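Side-chain contacts in Iron(3+)-hydroxamate-binding protein FhuD (PDB 3G9Q), which binds iron(3+)-hydroxamate complexes, such as ferrichrome, and delivers them to the membrane-bound permease of an ABC importer: residues Y25-T30 with I105-E110; P46-K51 with F250-P255; E122-K127 with S257-L262; I171-K174 with Q179-K182; Y210-P215 with E263-S268. All blocks are in the same frame, centred on the assembly; numbering follows the deposited sequence. Where two conformers were deposited one is given.

Interaction 1 of 5, residues Y25-T30 with I105-E110; sequences YGYFKT and IEQLKE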
# COMPACT_ATOMS: atom_id res chain seq x y z
N TYR A 25 1.50 -10.99 -1.93
CA TYR A 25 2.19 -11.42 -3.15
C TYR A 25 3.57 -10.76 -3.31
O TYR A 25 4.57 -11.45 -3.53
CB TYR A 25 1.34 -11.14 -4.39
CG TYR A 25 2.07 -11.41 -5.68
CD1 TYR A 25 2.33 -12.71 -6.11
CD2 TYR A 25 2.59 -10.37 -6.42
CE1 TYR A 25 3.10 -12.97 -7.25
CE2 TYR A 25 3.35 -10.60 -7.54
CZ TYR A 25 3.61 -11.90 -7.96
OH TYR A 25 4.38 -12.09 -9.10
N GLY A 26 3.60 -9.43 -3.20
CA GLY A 26 4.86 -8.70 -3.32
C GLY A 26 5.94 -9.09 -2.31
O GLY A 26 7.13 -8.87 -2.57
N TYR A 27 5.54 -9.64 -1.17
CA TYR A 27 6.49 -10.06 -0.13
C TYR A 27 7.31 -11.27 -0.57
O TYR A 27 8.53 -11.30 -0.42
CB TYR A 27 5.77 -10.43 1.19
CG TYR A 27 5.26 -9.26 1.98
CD1 TYR A 27 4.03 -8.70 1.70
CD2 TYR A 27 6.03 -8.68 2.98
CE1 TYR A 27 3.57 -7.59 2.38
CE2 TYR A 27 5.58 -7.57 3.67
CZ TYR A 27 4.35 -7.03 3.37
OH TYR A 27 3.88 -5.91 4.04
N PHE A 28 6.62 -12.27 -1.10
CA PHE A 28 7.25 -13.50 -1.55
C PHE A 28 8.04 -13.20 -2.82
O PHE A 28 9.09 -13.81 -3.05
CB PHE A 28 6.17 -14.57 -1.78
CG PHE A 28 5.62 -15.17 -0.50
CD1 PHE A 28 6.08 -16.39 -0.03
CD2 PHE A 28 4.69 -14.49 0.28
CE1 PHE A 28 5.63 -16.92 1.18
CE2 PHE A 28 4.24 -15.01 1.49
CZ PHE A 28 4.71 -16.22 1.94
N LYS A 29 7.56 -12.26 -3.63
CA LYS A 29 8.27 -11.90 -4.84
C LYS A 29 9.62 -11.32 -4.43
O LYS A 29 10.66 -11.71 -4.95
CB LYS A 29 7.46 -10.87 -5.66
CG LYS A 29 8.06 -10.54 -7.02
CD LYS A 29 8.21 -11.77 -7.87
CE LYS A 29 9.26 -11.53 -8.92
NZ LYS A 29 9.70 -12.82 -9.54
N THR A 30 9.61 -10.40 -3.47
CA THR A 30 10.87 -9.82 -3.01
C THR A 30 11.82 -10.92 -2.51
O THR A 30 12.99 -10.95 -2.89
CB THR A 30 10.67 -8.78 -1.88
OG1 THR A 30 9.80 -7.74 -2.35
CG2 THR A 30 12.00 -8.15 -1.49
N ILE A 105 7.32 -4.11 8.06
CA ILE A 105 8.68 -4.49 7.73
C ILE A 105 8.92 -5.74 8.56
O ILE A 105 9.83 -6.52 8.29
CB ILE A 105 9.69 -3.39 8.15
CG1 ILE A 105 9.63 -2.22 7.16
CG2 ILE A 105 11.09 -3.97 8.21
CD1 ILE A 105 10.30 -0.93 7.65
N GLU A 106 8.07 -5.93 9.57
CA GLU A 106 8.15 -7.11 10.45
C GLU A 106 7.53 -8.28 9.70
O GLU A 106 8.03 -9.40 9.75
CB GLU A 106 7.41 -6.86 11.76
CG GLU A 106 7.78 -5.55 12.49
CD GLU A 106 9.24 -5.46 12.96
OE1 GLU A 106 9.66 -4.33 13.34
OE2 GLU A 106 9.96 -6.49 12.96
N GLN A 107 6.42 -8.00 9.00
CA GLN A 107 5.69 -8.99 8.21
C GLN A 107 6.60 -9.61 7.15
O GLN A 107 6.37 -10.74 6.72
CB GLN A 107 4.49 -8.33 7.53
CG GLN A 107 3.55 -9.28 6.79
CD GLN A 107 2.97 -10.35 7.69
OE1 GLN A 107 3.65 -11.30 8.05
NE2 GLN A 107 1.71 -10.20 8.05
N LEU A 108 7.61 -8.85 6.72
CA LEU A 108 8.58 -9.32 5.72
C LEU A 108 9.63 -10.22 6.36
O LEU A 108 10.16 -11.14 5.74
CB LEU A 108 9.28 -8.12 5.06
CG LEU A 108 10.52 -8.46 4.21
CD1 LEU A 108 10.11 -9.27 3.01
CD2 LEU A 108 11.20 -7.18 3.77
N LYS A 109 9.94 -9.93 7.62
CA LYS A 109 10.92 -10.71 8.34
C LYS A 109 10.26 -11.98 8.86
O LYS A 109 10.94 -12.94 9.18
CB LYS A 109 11.53 -9.87 9.47
CG LYS A 109 12.12 -8.54 8.98
CD LYS A 109 13.50 -8.25 9.56
CE LYS A 109 13.46 -7.89 11.04
NZ LYS A 109 14.84 -7.71 11.59
N GLU A 110 8.94 -11.97 8.97
CA GLU A 110 8.23 -13.16 9.43
C GLU A 110 8.26 -14.18 8.30
O GLU A 110 8.56 -15.35 8.52
CB GLU A 110 6.77 -12.83 9.76
CG GLU A 110 5.96 -13.99 10.34
CD GLU A 110 4.46 -13.70 10.39
OE1 GLU A 110 3.82 -13.68 9.32
OE2 GLU A 110 3.92 -13.50 11.51
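Helix-to-helix packing in the N-terminal lobe sets Tyr27, on helix 25-31, against Gln107 and Leu108 of helix 106-115. The tyrosine ring carries the contact. Its edge faces Leu108: CD2 of Tyr27 lies 3.9 Å from CB of Leu108, which sits in the ring plane. The leucine backbone is as near, with CA of Leu108 3.8 Å from CD2 of Tyr27. Leu108 therefore meets the ring mainly with its root; its CD1 adds a looser touch. Gln107 comes over one face of the ring. Its aliphatic CG is 4.1 Å from CE2 of Tyr27, and the two side chains run roughly perpendicular. The Gln107 chain bends at chi2 (58°), which turns the end of the chain away from the ring. In Tyr27, CG is anti to the carbonyl carbon (chi1 -75°), and this directs the ring across to helix 106-115. No hydrogen bond joins the two segments. Replacing Tyr27 by an alanine is likely to open a gap beside Leu108 and leave the Gln107 chain without the ring it lies on. Around this buried contact, Tyr27 also touches Pro255 of helix 255-270. Leu108 rests on Trp124 of helix 118-143, and Phe28 meets Phe111 further along helix 106-115.

Interaction 2 of 5, residues P46-K51 with F250-P255; sequences PYYKGK and FYFTDP
Tyr48 and Asp254 approach from opposite directions and bring a phenol up to a carboxylate between two loops. Tyr48 CG lies beside its own backbone N (chi1 -71°), which sends the phenol toward Asp254. Tyr48 OH is 3.0 Å from OD1 and 3.1 Å from OD2 of Asp254. OD2 of Asp254 also lies near the plane of the Tyr48 ring, at its edge, 3.4 Å from CE2 of Tyr48. The ring and carboxylate planes are turned 45° apart. In Asp254, CG sits between the backbone N and the carbonyl carbon (chi1 53°). This folds the carboxylate back over the start of helix 255-270, where Asp254 is the N-cap. The Tyr48 ring also meets Phe252 obliquely, with centroids 5.6 Å apart. Beside it, Tyr47 sends its OH to within 4.1 Å of CE2 of Phe250. Tyr48 OH is hydrogen-bonded to Gly26 N, and Asp254 OD1 to Ser257 OG. A phenylalanine in place of Tyr48 would probably leave Gly26 N without its acceptor and Asp254 facing a bare ring edge. The chemistry is that of a buried polar group set among aromatic rings. The helix start and its serine would probably stabilise a negative charge on Asp254.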
# COMPACT_ATOMS: atom_id res chain seq x y z
N PRO A 46 -0.73 -1.72 -10.61
CA PRO A 46 0.25 -1.21 -11.56
C PRO A 46 1.69 -1.52 -11.18
O PRO A 46 2.58 -1.51 -12.03
CB PRO A 46 -0.03 0.29 -11.58
CG PRO A 46 -0.50 0.54 -10.18
CD PRO A 46 -1.46 -0.61 -9.98
N TYR A 47 1.93 -1.81 -9.92
CA TYR A 47 3.30 -2.11 -9.53
C TYR A 47 3.63 -3.59 -9.75
O TYR A 47 4.79 -4.01 -9.67
CB TYR A 47 3.54 -1.67 -8.07
CG TYR A 47 3.34 -0.18 -7.85
CD1 TYR A 47 2.58 0.29 -6.78
CD2 TYR A 47 3.87 0.76 -8.74
CE1 TYR A 47 2.34 1.65 -6.59
CE2 TYR A 47 3.64 2.13 -8.56
CZ TYR A 47 2.87 2.57 -7.48
OH TYR A 47 2.60 3.91 -7.31
N TYR A 48 2.60 -4.38 -10.06
CA TYR A 48 2.77 -5.81 -10.31
C TYR A 48 2.76 -6.11 -11.81
O TYR A 48 3.81 -6.18 -12.45
CB TYR A 48 1.64 -6.62 -9.63
CG TYR A 48 1.67 -6.71 -8.11
CD1 TYR A 48 0.54 -7.15 -7.42
CD2 TYR A 48 2.82 -6.40 -7.38
CE1 TYR A 48 0.54 -7.28 -6.03
CE2 TYR A 48 2.83 -6.53 -5.97
CZ TYR A 48 1.68 -6.97 -5.31
OH TYR A 48 1.65 -7.15 -3.95
N LYS A 49 1.55 -6.30 -12.37
CA LYS A 49 1.39 -6.60 -13.79
C LYS A 49 2.36 -5.75 -14.60
O LYS A 49 2.77 -6.12 -15.70
CB LYS A 49 -0.06 -6.33 -14.24
CG LYS A 49 -0.52 -4.87 -14.16
CD LYS A 49 -2.02 -4.72 -14.45
CE LYS A 49 -2.39 -5.04 -15.90
NZ LYS A 49 -2.16 -6.46 -16.30
N GLY A 50 2.73 -4.61 -14.01
CA GLY A 50 3.67 -3.70 -14.64
C GLY A 50 4.88 -4.42 -15.21
O GLY A 50 5.50 -3.94 -16.15
N LYS A 51 5.22 -5.57 -14.63
CA LYS A 51 6.34 -6.37 -15.10
C LYS A 51 6.50 -7.69 -14.35
O LYS A 51 7.32 -8.53 -14.74
CB LYS A 51 7.66 -5.57 -15.00
CG LYS A 51 8.04 -4.75 -16.24
CD LYS A 51 9.39 -4.05 -16.08
CE LYS A 51 10.55 -5.05 -16.06
NZ LYS A 51 10.75 -5.72 -17.36
N PHE A 250 -2.11 2.20 -4.38
CA PHE A 250 -1.95 2.45 -2.95
C PHE A 250 -2.79 1.54 -2.04
O PHE A 250 -2.90 1.76 -0.82
CB PHE A 250 -2.25 3.91 -2.65
CG PHE A 250 -1.16 4.83 -3.10
CD1 PHE A 250 -0.26 5.35 -2.19
CD2 PHE A 250 -1.03 5.15 -4.46
CE1 PHE A 250 0.78 6.18 -2.61
CE2 PHE A 250 0.00 5.97 -4.90
CZ PHE A 250 0.91 6.49 -3.98
N TYR A 251 -3.35 0.52 -2.66
CA TYR A 251 -4.17 -0.49 -2.02
C TYR A 251 -3.29 -1.40 -1.17
O TYR A 251 -3.70 -1.83 -0.11
CB TYR A 251 -4.86 -1.30 -3.10
CG TYR A 251 -6.13 -1.98 -2.66
CD1 TYR A 251 -6.09 -3.08 -1.80
CD2 TYR A 251 -7.37 -1.52 -3.11
CE1 TYR A 251 -7.28 -3.71 -1.39
CE2 TYR A 251 -8.54 -2.13 -2.71
CZ TYR A 251 -8.50 -3.22 -1.86
OH TYR A 251 -9.68 -3.80 -1.48
N PHE A 252 -2.08 -1.69 -1.65
CA PHE A 252 -1.17 -2.57 -0.91
C PHE A 252 -0.01 -1.83 -0.27
O PHE A 252 0.26 -0.68 -0.60
CB PHE A 252 -0.58 -3.66 -1.83
CG PHE A 252 -1.58 -4.26 -2.78
CD1 PHE A 252 -1.78 -3.69 -4.03
CD2 PHE A 252 -2.32 -5.39 -2.42
CE1 PHE A 252 -2.71 -4.24 -4.91
CE2 PHE A 252 -3.24 -5.95 -3.31
CZ PHE A 252 -3.44 -5.38 -4.55
N THR A 253 0.70 -2.52 0.63
CA THR A 253 1.85 -1.95 1.32
C THR A 253 2.98 -2.97 1.39
O THR A 253 3.72 -3.02 2.37
CB THR A 253 1.50 -1.51 2.77
OG1 THR A 253 1.04 -2.64 3.53
CG2 THR A 253 0.43 -0.42 2.78
N ASP A 254 3.10 -3.80 0.36
CA ASP A 254 4.16 -4.80 0.32
C ASP A 254 5.42 -4.08 -0.20
O ASP A 254 5.32 -2.98 -0.75
CB ASP A 254 3.77 -5.93 -0.62
CG ASP A 254 3.36 -5.43 -1.99
OD1 ASP A 254 2.25 -4.84 -2.10
OD2 ASP A 254 4.15 -5.60 -2.95
N PRO A 255 6.60 -4.70 -0.06
CA PRO A 255 7.90 -4.14 -0.50
C PRO A 255 7.94 -3.56 -1.92
O PRO A 255 8.57 -2.52 -2.16
CB PRO A 255 8.85 -5.32 -0.33
CG PRO A 255 8.27 -6.06 0.84
CD PRO A 255 6.78 -6.04 0.52

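Interaction 3 of 5, residues E122-K127 with S257-L262; sequences EKWLAK and SLEGQL
Lys127 and Glu259 are where the backbones of these two helical segments come nearest, yet their CA atoms are still 10.0 Å apart. At that spacing the main chains do not meet. Long side chains must bridge helix 118-143 and helix 255-270. Trp124 and Glu259 do most of this, reaching past each other from opposite directions. The indole NE1 of Trp124 donates a hydrogen bond to OE1 of Glu259. It is 2.9 Å long and fairly straight at the hydrogen (161°). OE1 of Glu259 lies close to the indole plane, at the ring edge. On the acceptor side the geometry is different. The donor stands well above the carboxylate plane, 62° out of it. CG of Trp124 is anti to the backbone N (chi1 -179°), which points the indole across the gap. The Glu259 chain is extended beyond CG and comes out to meet it. Lys127 joins with its aliphatic part: its CD is 3.9 Å from OE2 of Glu259, and the two chains cross at about a right angle. Its NZ stays 5.2 Å from OE1 of Glu259, too far for a salt bridge. The other carboxylate oxygen, OE2, forms a salt bridge with Lys131 NZ. Indole and lysine thus hold different oxygens of one group. The two lysines would probably favour its charged form. Around the contact, Trp124 stacks on Trp128 of its own helix and rests on Leu108 of helix 106-115. Leu258, on the facing helix, packs on Trp128 and on Ile171 of helix 169-175.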
# COMPACT_ATOMS: atom_id res chain seq x y z
N GLU A 122 16.76 -8.87 4.48
CA GLU A 122 17.65 -7.88 5.07
C GLU A 122 18.31 -7.07 3.96
O GLU A 122 18.65 -5.91 4.14
CB GLU A 122 18.72 -8.58 5.92
CG GLU A 122 19.65 -9.48 5.12
CD GLU A 122 20.56 -10.34 6.00
OE1 GLU A 122 20.05 -11.24 6.72
OE2 GLU A 122 21.80 -10.13 5.97
N LYS A 123 18.45 -7.70 2.79
CA LYS A 123 19.06 -7.04 1.64
C LYS A 123 18.14 -5.91 1.14
O LYS A 123 18.59 -4.78 0.96
CB LYS A 123 19.29 -8.07 0.52
CG LYS A 123 20.37 -7.71 -0.49
CD LYS A 123 20.01 -6.47 -1.29
CE LYS A 123 21.03 -6.18 -2.39
NZ LYS A 123 20.66 -4.96 -3.18
N TRP A 124 16.86 -6.23 0.94
CA TRP A 124 15.87 -5.26 0.48
C TRP A 124 15.65 -4.13 1.51
O TRP A 124 15.44 -2.97 1.14
CB TRP A 124 14.53 -5.95 0.19
CG TRP A 124 13.47 -5.00 -0.31
CD1 TRP A 124 13.19 -4.68 -1.62
CD2 TRP A 124 12.59 -4.20 0.50
NE1 TRP A 124 12.19 -3.73 -1.67
CE2 TRP A 124 11.80 -3.42 -0.39
CE3 TRP A 124 12.38 -4.06 1.88
CZ2 TRP A 124 10.83 -2.51 0.07
CZ3 TRP A 124 11.41 -3.16 2.33
CH2 TRP A 124 10.65 -2.40 1.42
N LEU A 125 15.68 -4.48 2.80
CA LEU A 125 15.50 -3.49 3.86
C LEU A 125 16.61 -2.45 3.77
O LEU A 125 16.38 -1.25 3.98
CB LEU A 125 15.54 -4.15 5.23
CG LEU A 125 14.31 -5.00 5.53
CD1 LEU A 125 14.48 -5.72 6.88
CD2 LEU A 125 13.07 -4.11 5.53
N ALA A 126 17.81 -2.92 3.45
CA ALA A 126 18.97 -2.07 3.29
C ALA A 126 18.75 -1.14 2.11
O ALA A 126 19.08 0.05 2.17
CB ALA A 126 20.22 -2.94 3.06
N LYS A 127 18.21 -1.69 1.02
CA LYS A 127 17.92 -0.92 -0.19
C LYS A 127 16.81 0.08 0.12
O LYS A 127 16.86 1.23 -0.32
CB LYS A 127 17.45 -1.87 -1.29
CG LYS A 127 17.10 -1.21 -2.62
CD LYS A 127 16.35 -2.19 -3.52
CE LYS A 127 17.15 -3.47 -3.71
NZ LYS A 127 16.36 -4.59 -4.30
N SER A 257 5.17 -2.60 -3.81
CA SER A 257 4.21 -1.51 -3.89
C SER A 257 4.74 -0.27 -3.19
O SER A 257 4.55 0.86 -3.66
CB SER A 257 2.88 -1.91 -3.26
OG SER A 257 2.18 -2.85 -4.06
N LEU A 258 5.39 -0.48 -2.04
CA LEU A 258 5.96 0.61 -1.27
C LEU A 258 7.01 1.33 -2.11
O LEU A 258 7.08 2.56 -2.12
CB LEU A 258 6.59 0.07 0.03
CG LEU A 258 5.62 -0.42 1.12
CD1 LEU A 258 6.40 -0.91 2.33
CD2 LEU A 258 4.68 0.72 1.52
N GLU A 259 7.83 0.56 -2.83
CA GLU A 259 8.84 1.17 -3.69
C GLU A 259 8.18 2.01 -4.77
O GLU A 259 8.57 3.15 -5.00
CB GLU A 259 9.73 0.10 -4.32
CG GLU A 259 10.95 -0.25 -3.47
CD GLU A 259 11.91 -1.21 -4.17
OE1 GLU A 259 11.66 -2.44 -4.17
OE2 GLU A 259 12.91 -0.72 -4.73
N GLY A 260 7.16 1.44 -5.43
CA GLY A 260 6.45 2.17 -6.47
C GLY A 260 5.75 3.42 -5.95
O GLY A 260 5.73 4.46 -6.62
N GLN A 261 5.18 3.31 -4.75
CA GLN A 261 4.48 4.44 -4.12
C GLN A 261 5.45 5.55 -3.72
O GLN A 261 5.12 6.72 -3.86
CB GLN A 261 3.71 3.98 -2.88
CG GLN A 261 2.68 2.90 -3.14
CD GLN A 261 1.99 2.44 -1.88
OE1 GLN A 261 1.07 1.62 -1.92
NE2 GLN A 261 2.44 2.95 -0.74
N LEU A 262 6.62 5.19 -3.21
CA LEU A 262 7.59 6.20 -2.79
C LEU A 262 8.14 6.93 -3.99
O LEU A 262 8.52 8.08 -3.88
CB LEU A 262 8.76 5.59 -2.00
CG LEU A 262 9.85 6.59 -1.55
CD1 LEU A 262 9.25 7.74 -0.76
CD2 LEU A 262 10.87 5.86 -0.69

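Interaction 4 of 5, residues I171-K174 with Q179-K182; sequences IIYK and QATK
Tyr173 meets Ala180 across the short turn that follows helix 169-175. The close part is small. The methyl CB of Ala180 lies 3.4 Å from CE2 of Tyr173 and 3.9 Å from CZ of the same ring. It comes at the ring obliquely. The other packed side lies within the helix: CG2 of Ile172 stands 3.8 Å above one face of the Tyr173 ring, toward its rim. With chi1 at -62° the Tyr173 ring leans back beside its own N and so reaches the turn. The looser part is at Gln179. It offers its backbone O near the ring plane, 3.9 Å from CE2 of Tyr173, while its side chain starts off away from the helix. No hydrogen bond joins the two segments, and the contact lies near the surface of the protein. The phenol is held from outside them: Tyr173 OH is hydrogen-bonded to Ile148 O. Thr181 then sits at the N-cap of helix 182-189, with its OG1 bonded to Thr184. The backbone of Gln179 also pairs with Ile148, and Tyr173 touches Ile150, so the turn and the ring both lie by strand 148-154. Ile171 and Ile172 meet Ile265 of helix 255-270.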
# COMPACT_ATOMS: atom_id res chain seq x y z
N ILE A 171 4.19 6.31 4.81
CA ILE A 171 5.35 6.75 4.03
C ILE A 171 5.59 8.25 4.23
O ILE A 171 6.67 8.70 4.64
CB ILE A 171 5.14 6.52 2.49
CG1 ILE A 171 4.33 5.25 2.22
CG2 ILE A 171 6.48 6.43 1.80
CD1 ILE A 171 4.90 3.91 2.76
N ILE A 172 4.54 9.01 3.94
CA ILE A 172 4.55 10.46 4.01
C ILE A 172 4.70 11.10 5.39
O ILE A 172 5.46 12.06 5.56
CB ILE A 172 3.29 11.01 3.33
CG1 ILE A 172 3.43 10.74 1.82
CG2 ILE A 172 3.09 12.45 3.68
CD1 ILE A 172 4.34 11.70 1.08
N TYR A 173 4.00 10.56 6.38
CA TYR A 173 4.07 11.15 7.70
C TYR A 173 5.09 10.56 8.65
O TYR A 173 5.37 11.17 9.68
CB TYR A 173 2.68 11.15 8.33
CG TYR A 173 1.65 11.96 7.57
CD1 TYR A 173 0.46 11.39 7.14
CD2 TYR A 173 1.88 13.31 7.26
CE1 TYR A 173 -0.48 12.12 6.42
CE2 TYR A 173 0.94 14.06 6.54
CZ TYR A 173 -0.24 13.45 6.12
OH TYR A 173 -1.17 14.15 5.41
N LYS A 174 5.67 9.40 8.31
CA LYS A 174 6.67 8.76 9.18
C LYS A 174 8.04 8.60 8.53
O LYS A 174 9.05 9.04 9.08
CB LYS A 174 6.21 7.37 9.64
CG LYS A 174 4.93 7.31 10.44
CD LYS A 174 4.76 5.92 11.05
CE LYS A 174 5.78 5.67 12.17
NZ LYS A 174 5.70 6.71 13.25
N GLN A 179 5.13 17.21 7.19
CA GLN A 179 4.08 17.68 8.10
C GLN A 179 2.67 17.69 7.54
O GLN A 179 2.45 17.67 6.32
CB GLN A 179 4.39 19.10 8.63
CG GLN A 179 5.41 19.17 9.75
CD GLN A 179 6.84 18.97 9.26
OE1 GLN A 179 7.38 19.80 8.50
NE2 GLN A 179 7.46 17.86 9.68
N ALA A 180 1.70 17.72 8.47
CA ALA A 180 0.27 17.75 8.15
C ALA A 180 -0.35 18.95 8.86
O ALA A 180 0.23 19.47 9.82
CB ALA A 180 -0.39 16.46 8.63
N THR A 181 -1.50 19.42 8.40
CA THR A 181 -2.15 20.56 9.07
C THR A 181 -2.60 20.16 10.49
O THR A 181 -2.93 19.00 10.75
CB THR A 181 -3.38 21.10 8.25
OG1 THR A 181 -4.47 20.16 8.31
CG2 THR A 181 -2.99 21.33 6.79
N LYS A 182 -2.59 21.13 11.41
CA LYS A 182 -2.96 20.89 12.82
C LYS A 182 -4.22 20.03 12.96
O LYS A 182 -4.26 19.08 13.73
CB LYS A 182 -3.18 22.25 13.57
CG LYS A 182 -2.03 23.08 13.40

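Interaction 5 of 5, residues Y210-P215 with E263-S268; sequences YIFAGP and EFITES
Phe212 points from strand 210-215 toward helix 255-270, where it meets Phe264, Ile265 and Ser268. The strand and the helix segment run at 133° to each other, with axes 10.8 Å apart at their closest. The main aromatic contact is between Phe212 and Phe264. Their ring centroids are 5.5 Å apart and the planes lie 66° from one another, an oblique meeting. CE2 of Phe212 is 3.4 Å from CE2 of Phe264. CZ of Phe264 lies in the plane of the Phe212 ring, at its edge. The two side chains pass in opposite directions. Phe264 has CG anti to its amide nitrogen (chi1 169°), which carries the ring along the helix surface to the strand. The aliphatic contact is with Ile265. CZ of Phe212 is 4.2 Å from CG2 of Ile265 and 3.9 Å from CA of Ile265, so the ring reaches the helix backbone itself. Ser268 brings its polar OG to the edge of the Phe212 ring, 3.6 Å from CE2 of Phe212, and also over one face of the Phe264 ring, but makes no hydrogen bond to the strand segment. Ser268 OG also bonds back to Phe264 O within its own helix, though the modelled distance is short and its detail doubtful. Ser268 N bonds to the same carbonyl oxygen. Tyr243 of strand 242-244 also meets Phe212 and touches Phe264. The arrangement is helix-on-sheet packing, as expected of an alpha/beta lobe: strand 210-215 lies inside the mixed sheet, between strands 148-154 and 242-244, and helix 255-270 packs on it.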
# COMPACT_ATOMS: atom_id res chain seq x y z
N TYR A 210 0.20 20.72 -0.25
CA TYR A 210 0.26 19.70 -1.30
C TYR A 210 -0.78 18.63 -1.00
O TYR A 210 -0.99 18.27 0.16
CB TYR A 210 1.64 19.06 -1.39
CG TYR A 210 2.73 20.02 -1.78
CD1 TYR A 210 3.30 20.88 -0.83
CD2 TYR A 210 3.19 20.10 -3.10
CE1 TYR A 210 4.29 21.78 -1.17
CE2 TYR A 210 4.19 21.00 -3.46
CZ TYR A 210 4.73 21.84 -2.49
OH TYR A 210 5.73 22.75 -2.83
N ILE A 211 -1.42 18.12 -2.04
CA ILE A 211 -2.44 17.11 -1.86
C ILE A 211 -2.37 15.94 -2.82
O ILE A 211 -2.14 16.11 -4.01
CB ILE A 211 -3.84 17.71 -1.99
CG1 ILE A 211 -3.95 18.98 -1.14
CG2 ILE A 211 -4.87 16.67 -1.57
CD1 ILE A 211 -3.72 18.92 0.34
N PHE A 212 -2.56 14.74 -2.29
CA PHE A 212 -2.57 13.54 -3.11
C PHE A 212 -4.01 13.07 -3.08
O PHE A 212 -4.41 12.37 -2.15
CB PHE A 212 -1.66 12.47 -2.51
CG PHE A 212 -0.22 12.65 -2.82
CD1 PHE A 212 0.64 13.25 -1.91
CD2 PHE A 212 0.29 12.24 -4.04
CE1 PHE A 212 1.98 13.44 -2.23
CE2 PHE A 212 1.62 12.43 -4.36
CZ PHE A 212 2.47 13.03 -3.45
N ALA A 213 -4.81 13.44 -4.06
CA ALA A 213 -6.20 13.02 -4.03
C ALA A 213 -6.58 12.07 -5.14
O ALA A 213 -5.94 12.03 -6.20
CB ALA A 213 -7.12 14.23 -4.06
N GLY A 214 -7.63 11.30 -4.90
CA GLY A 214 -8.10 10.36 -5.90
C GLY A 214 -9.32 9.63 -5.41
O GLY A 214 -9.72 9.79 -4.25
N PRO A 215 -9.95 8.82 -6.27
CA PRO A 215 -11.14 8.09 -5.84
C PRO A 215 -10.79 6.97 -4.85
O PRO A 215 -9.65 6.51 -4.77
CB PRO A 215 -11.71 7.56 -7.16
CG PRO A 215 -10.49 7.37 -7.99
CD PRO A 215 -9.69 8.61 -7.71
N GLU A 263 8.18 6.26 -5.14
CA GLU A 263 8.68 6.89 -6.36
C GLU A 263 7.65 7.94 -6.78
O GLU A 263 7.98 9.09 -7.07
CB GLU A 263 8.89 5.84 -7.46
CG GLU A 263 9.65 6.33 -8.70
CD GLU A 263 9.64 5.29 -9.84
OE1 GLU A 263 10.05 4.12 -9.61
OE2 GLU A 263 9.22 5.64 -10.98
N PHE A 264 6.38 7.54 -6.80
CA PHE A 264 5.33 8.46 -7.18
C PHE A 264 5.24 9.67 -6.25
O PHE A 264 5.04 10.80 -6.71
CB PHE A 264 3.99 7.75 -7.23
CG PHE A 264 2.82 8.67 -7.35
CD1 PHE A 264 2.60 9.37 -8.52
CD2 PHE A 264 1.97 8.87 -6.28
CE1 PHE A 264 1.53 10.24 -8.62
CE2 PHE A 264 0.89 9.75 -6.38
CZ PHE A 264 0.68 10.44 -7.55
N ILE A 265 5.38 9.44 -4.94
CA ILE A 265 5.34 10.50 -3.95
C ILE A 265 6.46 11.52 -4.24
O ILE A 265 6.21 12.72 -4.38
CB ILE A 265 5.56 9.96 -2.49
CG1 ILE A 265 4.50 8.90 -2.13
CG2 ILE A 265 5.61 11.13 -1.49
CD1 ILE A 265 4.79 8.10 -0.86
N THR A 266 7.69 11.01 -4.33
CA THR A 266 8.88 11.81 -4.58
C THR A 266 8.83 12.57 -5.90
O THR A 266 9.03 13.79 -5.92
CB THR A 266 10.13 10.92 -4.56
OG1 THR A 266 10.15 10.16 -3.34
CG2 THR A 266 11.39 11.78 -4.65
N GLU A 267 8.57 11.87 -6.99
CA GLU A 267 8.49 12.52 -8.29
C GLU A 267 7.48 13.67 -8.25
O GLU A 267 7.79 14.78 -8.68
CB GLU A 267 8.09 11.52 -9.38
CG GLU A 267 7.82 12.17 -10.74
CD GLU A 267 9.03 12.92 -11.32
OE1 GLU A 267 8.84 13.73 -12.24
OE2 GLU A 267 10.18 12.69 -10.86
N SER A 268 6.28 13.41 -7.73
CA SER A 268 5.22 14.42 -7.65
C SER A 268 5.67 15.66 -6.90
O SER A 268 5.47 16.78 -7.37
CB SER A 268 3.99 13.87 -6.91
OG SER A 268 3.53 12.65 -7.45

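How the interactions relate
Helix 255-270 ties the set together. It carries one side of interactions 3 and 5, and interaction 2 leads into its start. Interactions 1 and 2 have centres 13 Å apart and also pack together where Thr30 OG1 lies 3.3 Å from Pro255 CB. Interaction 2 reaches interaction 3 where Tyr47 OH probably bonds to Gly260 O, 3.2 Å away. Ile171 links interaction 4 to interaction 3 at Leu258. Interactions 1 and 5 lie on opposite sides of the chain's centre, about 24 Å apart between centres, one in each lobe. Helix 118-143 spans both lobes, as in relatives that bind siderophores in the cleft between them.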